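Local coordinates for ribonuclease P protein component 3 (Thermococcus kodakarensis KOD1, PDB 3WYZ) that is probably a protein subunit of archaeal ribonuclease P, the RNA-based enzyme that cleaves the 5' ends of precursor tRNAs, at residues A153-L156 against R157-K161; L145-P149 against Y150-Q154; P120-D123 against H124-G128. All coordinates share one frame; numbering follows the deposited sequence.

How the contacts relate
All three contacts are local, each made within one continuous piece of chain, and together they follow two helices of the TIM barrel-like fold. Contact 3 comes first in the chain and caps the start of helix 124-133. Contact 2 does the same for helix 149-168, and contact 1 continues along that helix, sharing Ala-153 and Gln-154 with contact 2; the centres of these two lie about 10 Å apart. Contact 3 meets contact 1 through Pro-120, whose CG lies 3.6 Å from CB of Lys-161, while Phe-158 CD1 packs 3.8 Å from Pro-120 N. Contacts 2 and 3 do not touch, their nearest atoms being about 7 Å apart.

Contact 1: A153-L156 against R157-K161; sequences AQIL and RFMMK
Phe-158 lays the face of its ring over the carbonyl oxygen of Gln-154, one turn earlier in the same helix. That oxygen sits 3.0 Å from the ring plane, over its centre, and also accepts the backbone N-H of Phe-158, so the oxygen that carries the helix bond is also covered by the ring. With CG anti to the carbonyl carbon (chi1 -55°) it lies beside the backbone N, on the side of the preceding turn, which helps bring the ring back to Gln-154 O. Replacing Phe-158 with an alanine would probably leave the Gln-154 carbonyl without its aromatic cover and open a gap beside Trp-114. One residue further on, Ile-155 and Met-159 cross at a slant, the CG2 branch of Ile-155 meeting Met-159 CE at 3.4 Å, tighter than usual for two carbons. An extended methionine suits this place, since its slim chain carries the methyl back to the isoleucine. Leu-156 CB and Met-160 CE are 4.2 Å apart, a looser touch. Beneath them run regular i to i+4 bonds, such as Met-159 N to Ile-155 O at 2.9 Å. The apolar side of helix 149-168 faces its neighbours: Leu-156 and Met-159 rest on Ile-198 of helix 188-198, and Ile-155 and Leu-156 on Leu-144 of helix 142-145.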
ATOM      1  N   ALA A 153      -1.613 -20.026  -0.647  1.00 42.31           N
ATOM      2  CA  ALA A 153      -0.753 -20.518   0.426  1.00 41.43           C
ATOM      3  C   ALA A 153       0.672 -19.967   0.321  1.00 41.85           C
ATOM      4  O   ALA A 153       1.327 -19.759   1.338  1.00 41.83           O
ATOM      5  CB  ALA A 153      -0.738 -22.037   0.430  1.00 41.93           C
ATOM      6  N   GLN A 154       1.152 -19.728  -0.898  1.00 42.43           N
ATOM      7  CA  GLN A 154       2.479 -19.134  -1.091  1.00 42.10           C
ATOM      8  C   GLN A 154       2.459 -17.666  -0.668  1.00 42.60           C
ATOM      9  O   GLN A 154       3.346 -17.204   0.049  1.00 44.44           O
ATOM     10  CB  GLN A 154       2.938 -19.219  -2.551  1.00 43.14           C
ATOM     11  CG  GLN A 154       2.819 -20.584  -3.216  1.00 45.99           C
ATOM     12  CD  GLN A 154       3.247 -21.732  -2.324  1.00 46.06           C
ATOM     13  OE1 GLN A 154       2.435 -22.607  -1.968  1.00 48.25           O
ATOM     14  NE2 GLN A 154       4.523 -21.744  -1.959  1.00 42.43           N
ATOM     15  N   ILE A 155       1.442 -16.942  -1.124  1.00 42.04           N
ATOM     16  CA  ILE A 155       1.260 -15.533  -0.772  1.00 42.43           C
ATOM     17  C   ILE A 155       1.090 -15.366   0.741  1.00 40.89           C
ATOM     18  O   ILE A 155       1.740 -14.518   1.342  1.00 38.94           O
ATOM     19  CB  ILE A 155       0.035 -14.911  -1.488  1.00 42.82           C
ATOM     20  CG1 ILE A 155       0.206 -14.914  -3.024  1.00 44.38           C
ATOM     21  CG2 ILE A 155      -0.206 -13.487  -1.005  1.00 42.01           C
ATOM     22  CD1 ILE A 155       1.239 -13.943  -3.565  1.00 46.30           C
ATOM     23  N   LEU A 156       0.226 -16.176   1.348  1.00 41.32           N
ATOM     24  CA  LEU A 156      -0.024 -16.088   2.793  1.00 42.16           C
ATOM     25  C   LEU A 156       1.248 -16.319   3.604  1.00 43.47           C
ATOM     26  O   LEU A 156       1.478 -15.615   4.598  1.00 41.04           O
ATOM     27  CB  LEU A 156      -1.110 -17.071   3.238  1.00 43.83           C
ATOM     28  CG  LEU A 156      -2.542 -16.671   2.867  1.00 45.96           C
ATOM     29  CD1 LEU A 156      -3.491 -17.863   2.947  1.00 47.01           C
ATOM     30  CD2 LEU A 156      -3.048 -15.533   3.740  1.00 46.75           C
ATOM     31  N   ARG A 157       2.076 -17.282   3.181  1.00 42.07           N
ATOM     32  CA  ARG A 157       3.368 -17.511   3.837  1.00 42.63           C
ATOM     33  C   ARG A 157       4.249 -16.264   3.788  1.00 40.61           C
ATOM     34  O   ARG A 157       4.867 -15.906   4.788  1.00 40.10           O
ATOM     35  CB  ARG A 157       4.119 -18.712   3.235  1.00 45.18           C
ATOM     36  CG  ARG A 157       3.596 -20.060   3.710  1.00 48.10           C
ATOM     37  CD  ARG A 157       4.513 -21.239   3.379  1.00 50.96           C
ATOM     38  NE  ARG A 157       5.066 -21.212   2.016  1.00 51.89           N
ATOM     39  CZ  ARG A 157       6.255 -20.706   1.675  1.00 52.19           C
ATOM     40  NH1 ARG A 157       6.645 -20.747   0.408  1.00 52.17           N
ATOM     41  NH2 ARG A 157       7.060 -20.153   2.578  1.00 52.61           N
ATOM     42  N   PHE A 158       4.297 -15.608   2.630  1.00 40.42           N
ATOM     43  CA  PHE A 158       5.123 -14.413   2.455  1.00 40.55           C
ATOM     44  C   PHE A 158       4.617 -13.264   3.309  1.00 39.58           C
ATOM     45  O   PHE A 158       5.407 -12.511   3.876  1.00 37.03           O
ATOM     46  CB  PHE A 158       5.173 -13.963   0.983  1.00 40.32           C
ATOM     47  CG  PHE A 158       5.630 -15.034   0.024  1.00 40.78           C
ATOM     48  CD1 PHE A 158       6.550 -16.003   0.405  1.00 42.41           C
ATOM     49  CD2 PHE A 158       5.142 -15.058  -1.275  1.00 41.71           C
ATOM     50  CE1 PHE A 158       6.967 -16.977  -0.488  1.00 43.85           C
ATOM     51  CE2 PHE A 158       5.548 -16.028  -2.170  1.00 41.70           C
ATOM     52  CZ  PHE A 158       6.462 -16.988  -1.781  1.00 42.78           C
ATOM     53  N   MET A 159       3.298 -13.129   3.381  1.00 40.05           N
ATOM     54  CA  MET A 159       2.672 -12.113   4.216  1.00 41.00           C
ATOM     55  C   MET A 159       2.938 -12.359   5.699  1.00 41.54           C
ATOM     56  O   MET A 159       3.130 -11.409   6.454  1.00 41.56           O
ATOM     57  CB  MET A 159       1.172 -12.070   3.968  1.00 41.64           C
ATOM     58  CG  MET A 159       0.797 -11.471   2.627  1.00 44.07           C
ATOM     59  SD  MET A 159      -0.987 -11.396   2.415  1.00 43.98           S
ATOM     60  CE  MET A 159      -1.106 -10.714   0.768  1.00 48.24           C
ATOM     61  N   MET A 160       2.945 -13.626   6.107  1.00 42.15           N
ATOM     62  CA  MET A 160       3.304 -14.002   7.473  1.00 45.34           C
ATOM     63  C   MET A 160       4.753 -13.638   7.798  1.00 44.02           C
ATOM     64  O   MET A 160       5.017 -13.103   8.867  1.00 43.62           O
ATOM     65  CB  MET A 160       3.080 -15.499   7.706  1.00 49.31           C
ATOM     66  CG  MET A 160       1.614 -15.901   7.763  1.00 53.38           C
ATOM     67  SD  MET A 160       1.386 -17.691   7.780  1.00 61.37           S
ATOM     68  CE  MET A 160      -0.349 -17.843   7.347  1.00 62.31           C
ATOM     69  N   LYS A 161       5.679 -13.926   6.885  1.00 45.64           N
ATOM     70  CA  LYS A 161       7.099 -13.602   7.094  1.00 46.26           C
ATOM     71  C   LYS A 161       7.312 -12.090   7.195  1.00 43.66           C
ATOM     72  O   LYS A 161       8.053 -11.616   8.056  1.00 44.28           O
ATOM     73  CB  LYS A 161       7.985 -14.163   5.969  1.00 48.62           C
ATOM     74  CG  LYS A 161       8.031 -15.686   5.882  1.00 52.96           C
ATOM     75  CD  LYS A 161       9.396 -16.188   5.416  1.00 55.02           C
ATOM     76  CE  LYS A 161       9.328 -17.595   4.825  1.00 58.15           C
ATOM     77  NZ  LYS A 161      10.657 -18.280   4.831  1.00 56.73           N
TER

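Contact 2: L145-P149 against Y150-Q154; sequences LNANP and YGRAQ
Asn-148 OD1 takes the backbone N-H of Gly-151 at 2.7 Å, in an almost straight bond (169° at the hydrogen). This is the N-cap of helix 149-168: the asparagine carbonyl stands in for the backbone acceptor that the first turn lacks. Its CG lies between the backbone N and the carbonyl carbon (chi1 56°), a torsion that folds the short side chain back over the helix start. The backbone carbonyl of the same residue binds Arg-152 N at 2.8 Å, so Asn-148 holds two successive amides with two different oxygens. Pro-149 fits the first helical position, where no N-H is needed for the helical bonding, and its own carbonyl receives Ala-153 N at 3.2 Å. Gly-151 is also apt: a side chain would start close to both Asn-148 OD1 and Ala-147 CB. Arg-152 doubles back along the incoming loop, bent at chi3 (-52°), and one face of its guanidinium covers Pro-149 CA, off toward the rim. Its aliphatic part is used as well, with CG 3.9 Å from the methyl of Ala-147. From the edge of the guanidinium, near its plane, NH1 makes a weak hydrogen bond to Ala-147 O at 3.5 Å.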
ATOM      1  N   LEU A 145      -7.176 -12.875  -4.140  1.00 57.60           N
ATOM      2  CA  LEU A 145      -8.413 -13.110  -4.889  1.00 58.99           C
ATOM      3  C   LEU A 145      -8.133 -13.764  -6.232  1.00 61.04           C
ATOM      4  O   LEU A 145      -8.944 -14.548  -6.721  1.00 65.76           O
ATOM      5  CB  LEU A 145      -9.190 -11.809  -5.124  1.00 59.75           C
ATOM      6  CG  LEU A 145      -9.892 -11.121  -3.945  1.00 62.50           C
ATOM      7  CD1 LEU A 145     -10.496 -12.111  -2.962  1.00 62.29           C
ATOM      8  CD2 LEU A 145      -8.949 -10.192  -3.211  1.00 65.72           C
ATOM      9  N   ASN A 146      -6.981 -13.446  -6.818  1.00 63.62           N
ATOM     10  CA  ASN A 146      -6.630 -13.909  -8.157  1.00 64.54           C
ATOM     11  C   ASN A 146      -5.676 -15.100  -8.116  1.00 62.93           C
ATOM     12  O   ASN A 146      -4.678 -15.126  -8.843  1.00 68.05           O
ATOM     13  CB  ASN A 146      -5.998 -12.753  -8.947  1.00 68.71           C
ATOM     14  CG  ASN A 146      -6.800 -11.466  -8.841  1.00 71.93           C
ATOM     15  OD1 ASN A 146      -8.029 -11.491  -8.761  1.00 77.44           O
ATOM     16  ND2 ASN A 146      -6.107 -10.332  -8.837  1.00 74.92           N
ATOM     17  N   ALA A 147      -5.984 -16.092  -7.280  1.00 58.41           N
ATOM     18  CA  ALA A 147      -5.081 -17.231  -7.089  1.00 54.90           C
ATOM     19  C   ALA A 147      -5.804 -18.511  -6.683  1.00 51.90           C
ATOM     20  O   ALA A 147      -6.875 -18.472  -6.077  1.00 49.48           O
ATOM     21  CB  ALA A 147      -4.011 -16.887  -6.061  1.00 53.19           C
ATOM     22  N   ASN A 148      -5.196 -19.644  -7.033  1.00 49.72           N
ATOM     23  CA  ASN A 148      -5.675 -20.961  -6.604  1.00 49.52           C
ATOM     24  C   ASN A 148      -5.157 -21.262  -5.197  1.00 47.61           C
ATOM     25  O   ASN A 148      -4.307 -20.526  -4.696  1.00 47.57           O
ATOM     26  CB  ASN A 148      -5.252 -22.050  -7.607  1.00 49.57           C
ATOM     27  CG  ASN A 148      -3.748 -22.099  -7.845  1.00 49.45           C
ATOM     28  OD1 ASN A 148      -2.947 -21.806  -6.957  1.00 47.72           O
ATOM     29  ND2 ASN A 148      -3.362 -22.483  -9.056  1.00 48.30           N
ATOM     30  N   PRO A 149      -5.675 -22.325  -4.549  1.00 45.12           N
ATOM     31  CA  PRO A 149      -5.235 -22.700  -3.207  1.00 45.51           C
ATOM     32  C   PRO A 149      -3.717 -22.782  -3.012  1.00 44.32           C
ATOM     33  O   PRO A 149      -3.220 -22.411  -1.947  1.00 42.75           O
ATOM     34  CB  PRO A 149      -5.877 -24.070  -3.014  1.00 46.51           C
ATOM     35  CG  PRO A 149      -7.157 -23.966  -3.757  1.00 45.17           C
ATOM     36  CD  PRO A 149      -6.894 -23.060  -4.931  1.00 45.74           C
ATOM     37  N   TYR A 150      -2.993 -23.254  -4.023  1.00 43.90           N
ATOM     38  CA  TYR A 150      -1.535 -23.303  -3.950  1.00 45.76           C
ATOM     39  C   TYR A 150      -0.964 -21.890  -3.897  1.00 46.87           C
ATOM     40  O   TYR A 150      -0.174 -21.566  -3.002  1.00 44.03           O
ATOM     41  CB  TYR A 150      -0.942 -24.047  -5.150  1.00 46.31           C
ATOM     42  CG  TYR A 150       0.566 -24.043  -5.161  1.00 44.97           C
ATOM     43  CD1 TYR A 150       1.283 -24.967  -4.413  1.00 45.86           C
ATOM     44  CD2 TYR A 150       1.278 -23.108  -5.905  1.00 44.67           C
ATOM     45  CE1 TYR A 150       2.666 -24.963  -4.405  1.00 44.79           C
ATOM     46  CE2 TYR A 150       2.664 -23.095  -5.898  1.00 44.97           C
ATOM     47  CZ  TYR A 150       3.351 -24.030  -5.149  1.00 45.41           C
ATOM     48  OH  TYR A 150       4.726 -24.036  -5.130  1.00 45.36           O
ATOM     49  N   GLY A 151      -1.364 -21.064  -4.862  1.00 44.87           N
ATOM     50  CA  GLY A 151      -0.905 -19.679  -4.944  1.00 44.26           C
ATOM     51  C   GLY A 151      -1.249 -18.841  -3.723  1.00 43.55           C
ATOM     52  O   GLY A 151      -0.458 -18.003  -3.302  1.00 42.83           O
ATOM     53  N   ARG A 152      -2.426 -19.064  -3.149  1.00 42.26           N
ATOM     54  CA  ARG A 152      -2.830 -18.358  -1.932  1.00 43.30           C
ATOM     55  C   ARG A 152      -1.950 -18.743  -0.744  1.00 43.04           C
ATOM     56  O   ARG A 152      -1.585 -17.889   0.069  1.00 43.99           O
ATOM     57  CB  ARG A 152      -4.292 -18.630  -1.590  1.00 43.33           C
ATOM     58  CG  ARG A 152      -5.276 -18.038  -2.586  1.00 47.11           C
ATOM     59  CD  ARG A 152      -6.637 -17.784  -1.956  1.00 49.89           C
ATOM     60  NE  ARG A 152      -7.173 -18.965  -1.281  1.00 53.21           N
ATOM     61  CZ  ARG A 152      -7.853 -19.947  -1.876  1.00 57.52           C
ATOM     62  NH1 ARG A 152      -8.100 -19.918  -3.188  1.00 57.76           N
ATOM     63  NH2 ARG A 152      -8.288 -20.970  -1.145  1.00 57.22           N
ATOM     64  N   ALA A 153      -1.613 -20.026  -0.647  1.00 42.31           N
ATOM     65  CA  ALA A 153      -0.753 -20.518   0.426  1.00 41.43           C
ATOM     66  C   ALA A 153       0.672 -19.967   0.321  1.00 41.85           C
ATOM     67  O   ALA A 153       1.327 -19.759   1.338  1.00 41.83           O
ATOM     68  CB  ALA A 153      -0.738 -22.037   0.430  1.00 41.93           C
ATOM     69  N   GLN A 154       1.152 -19.728  -0.898  1.00 42.43           N
ATOM     70  CA  GLN A 154       2.479 -19.134  -1.091  1.00 42.10           C
ATOM     71  C   GLN A 154       2.459 -17.666  -0.668  1.00 42.60           C
ATOM     72  O   GLN A 154       3.346 -17.204   0.049  1.00 44.44           O
ATOM     73  CB  GLN A 154       2.938 -19.219  -2.551  1.00 43.14           C
ATOM     74  CG  GLN A 154       2.819 -20.584  -3.216  1.00 45.99           C
ATOM     75  CD  GLN A 154       3.247 -21.732  -2.324  1.00 46.06           C
ATOM     76  OE1 GLN A 154       2.435 -22.607  -1.968  1.00 48.25           O
ATOM     77  NE2 GLN A 154       4.523 -21.744  -1.959  1.00 42.43           N
TER

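Contact 3: P120-D123 against H124-G128; sequences PGFD and HTLAG
Asp-123 and Leu-126 meet in the N-cap of helix 124-133, where the carboxylate oxygen OD1 of Asp-123 accepts the backbone N-H of Leu-126 at 2.8 Å. The bond is close to straight, 173° at the hydrogen, and the amide approaches nearly along the C-O axis of the carboxylate. With chi1 at 54° the aspartate bends back over the first turn. An aspartate suits the place twice over, as a short acceptor and as a negative charge that probably interacts favourably with the positive end of the helix dipole. Its backbone carbonyl takes the next amide, Ala-127 N, at 2.8 Å.

The tight part lies on the inner side, where Phe-122 swings its ring beneath the first turn. One face of the ring looks onto the Ala-127 backbone, whose N lies 3.8 Å above the plane and toward the rim; CE2 of Phe-122 approaches the Ala-127 methyl at 3.6 Å. A small alanine lets the ring come this near. Leu-126 crosses the phenylalanine, Leu-126 CB lying 4.0 Å from Phe-122 CD1, and Thr-162 and Leu-165 of helix 149-168 also touch the ring.

The solvent side is much looser. His-124 and Thr-125 are exposed and touch the loop sparingly, though His-124 ND1 is hydrogen-bonded to the hydroxyl of Tyr-169. Back on the buried side, Gly-121, with a positive phi of 69°, takes a turn that glycine adopts easily. Its carbonyl oxygen, hydrogen-bonded to Asn-99 ND2, lies 3.5 Å from the CD1 methyl of Leu-126.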
ATOM      1  N   PRO A 120       9.431 -13.544   0.406  1.00 46.52           N
ATOM      2  CA  PRO A 120       8.822 -12.321   0.962  1.00 45.72           C
ATOM      3  C   PRO A 120       9.267 -11.004   0.330  1.00 43.65           C
ATOM      4  O   PRO A 120       8.493 -10.047   0.305  1.00 46.32           O
ATOM      5  CB  PRO A 120       9.252 -12.353   2.430  1.00 45.61           C
ATOM      6  CG  PRO A 120       9.492 -13.781   2.723  1.00 46.03           C
ATOM      7  CD  PRO A 120      10.017 -14.392   1.464  1.00 45.33           C
ATOM      8  N   GLY A 121      10.500 -10.951  -0.160  1.00 44.45           N
ATOM      9  CA  GLY A 121      11.054  -9.716  -0.706  1.00 44.26           C
ATOM     10  C   GLY A 121      11.299  -8.700   0.390  1.00 43.98           C
ATOM     11  O   GLY A 121      11.293  -7.492   0.157  1.00 44.45           O
ATOM     12  N   PHE A 122      11.539  -9.208   1.591  1.00 44.57           N
ATOM     13  CA  PHE A 122      11.624  -8.386   2.790  1.00 44.04           C
ATOM     14  C   PHE A 122      12.422  -9.184   3.813  1.00 44.26           C
ATOM     15  O   PHE A 122      12.187 -10.380   3.991  1.00 45.47           O
ATOM     16  CB  PHE A 122      10.212  -8.092   3.305  1.00 42.45           C
ATOM     17  CG  PHE A 122      10.112  -6.874   4.177  1.00 40.23           C
ATOM     18  CD1 PHE A 122      10.176  -5.607   3.623  1.00 40.26           C
ATOM     19  CD2 PHE A 122       9.907  -6.992   5.547  1.00 40.17           C
ATOM     20  CE1 PHE A 122      10.068  -4.485   4.418  1.00 38.85           C
ATOM     21  CE2 PHE A 122       9.791  -5.869   6.349  1.00 38.06           C
ATOM     22  CZ  PHE A 122       9.871  -4.616   5.781  1.00 39.30           C
ATOM     23  N   ASP A 123      13.368  -8.519   4.469  1.00 44.25           N
ATOM     24  CA  ASP A 123      14.288  -9.171   5.395  1.00 44.78           C
ATOM     25  C   ASP A 123      14.686  -8.221   6.530  1.00 43.84           C
ATOM     26  O   ASP A 123      14.241  -7.072   6.569  1.00 40.63           O
ATOM     27  CB  ASP A 123      15.529  -9.662   4.633  1.00 47.15           C
ATOM     28  CG  ASP A 123      16.215  -8.554   3.830  1.00 49.59           C
ATOM     29  OD1 ASP A 123      15.877  -7.360   4.005  1.00 50.03           O
ATOM     30  OD2 ASP A 123      17.106  -8.887   3.013  1.00 52.56           O
ATOM     31  N   HIS A 124      15.511  -8.713   7.453  1.00 42.73           N
ATOM     32  CA  HIS A 124      16.018  -7.898   8.561  1.00 45.62           C
ATOM     33  C   HIS A 124      16.570  -6.551   8.094  1.00 45.87           C
ATOM     34  O   HIS A 124      16.344  -5.532   8.755  1.00 47.57           O
ATOM     35  CB  HIS A 124      17.100  -8.657   9.338  1.00 47.21           C
ATOM     36  CG  HIS A 124      16.572  -9.797  10.157  1.00 48.91           C
ATOM     37  ND1 HIS A 124      16.062  -9.630  11.428  1.00 49.33           N
ATOM     38  CD2 HIS A 124      16.480 -11.121   9.887  1.00 49.53           C
ATOM     39  CE1 HIS A 124      15.676 -10.802  11.905  1.00 50.13           C
ATOM     40  NE2 HIS A 124      15.920 -11.723  10.989  1.00 51.34           N
ATOM     41  N   THR A 125      17.280  -6.553   6.963  1.00 44.84           N
ATOM     42  CA  THR A 125      17.878  -5.338   6.401  1.00 45.68           C
ATOM     43  C   THR A 125      16.813  -4.320   5.978  1.00 44.69           C
ATOM     44  O   THR A 125      16.837  -3.174   6.416  1.00 42.70           O
ATOM     45  CB  THR A 125      18.777  -5.667   5.183  1.00 47.01           C
ATOM     46  OG1 THR A 125      19.838  -6.543   5.587  1.00 47.80           O
ATOM     47  CG2 THR A 125      19.378  -4.398   4.567  1.00 45.52           C
ATOM     48  N   LEU A 126      15.885  -4.743   5.123  1.00 45.79           N
ATOM     49  CA  LEU A 126      14.825  -3.850   4.646  1.00 43.82           C
ATOM     50  C   LEU A 126      13.871  -3.447   5.760  1.00 42.14           C
ATOM     51  O   LEU A 126      13.377  -2.315   5.778  1.00 43.70           O
ATOM     52  CB  LEU A 126      14.037  -4.498   3.515  1.00 45.76           C
ATOM     53  CG  LEU A 126      14.770  -4.693   2.188  1.00 47.41           C
ATOM     54  CD1 LEU A 126      14.002  -5.627   1.267  1.00 48.17           C
ATOM     55  CD2 LEU A 126      14.995  -3.350   1.519  1.00 48.65           C
ATOM     56  N   ALA A 127      13.615  -4.369   6.685  1.00 40.21           N
ATOM     57  CA  ALA A 127      12.726  -4.096   7.815  1.00 41.87           C
ATOM     58  C   ALA A 127      13.309  -2.990   8.677  1.00 42.17           C
ATOM     59  O   ALA A 127      12.591  -2.075   9.091  1.00 42.06           O
ATOM     60  CB  ALA A 127      12.499  -5.353   8.643  1.00 41.30           C
ATOM     61  N   GLY A 128      14.612  -3.086   8.928  1.00 43.35           N
ATOM     62  CA  GLY A 128      15.338  -2.086   9.693  1.00 44.66           C
ATOM     63  C   GLY A 128      15.300  -0.715   9.059  1.00 46.55           C
ATOM     64  O   GLY A 128      14.980   0.262   9.724  1.00 49.15           O
TER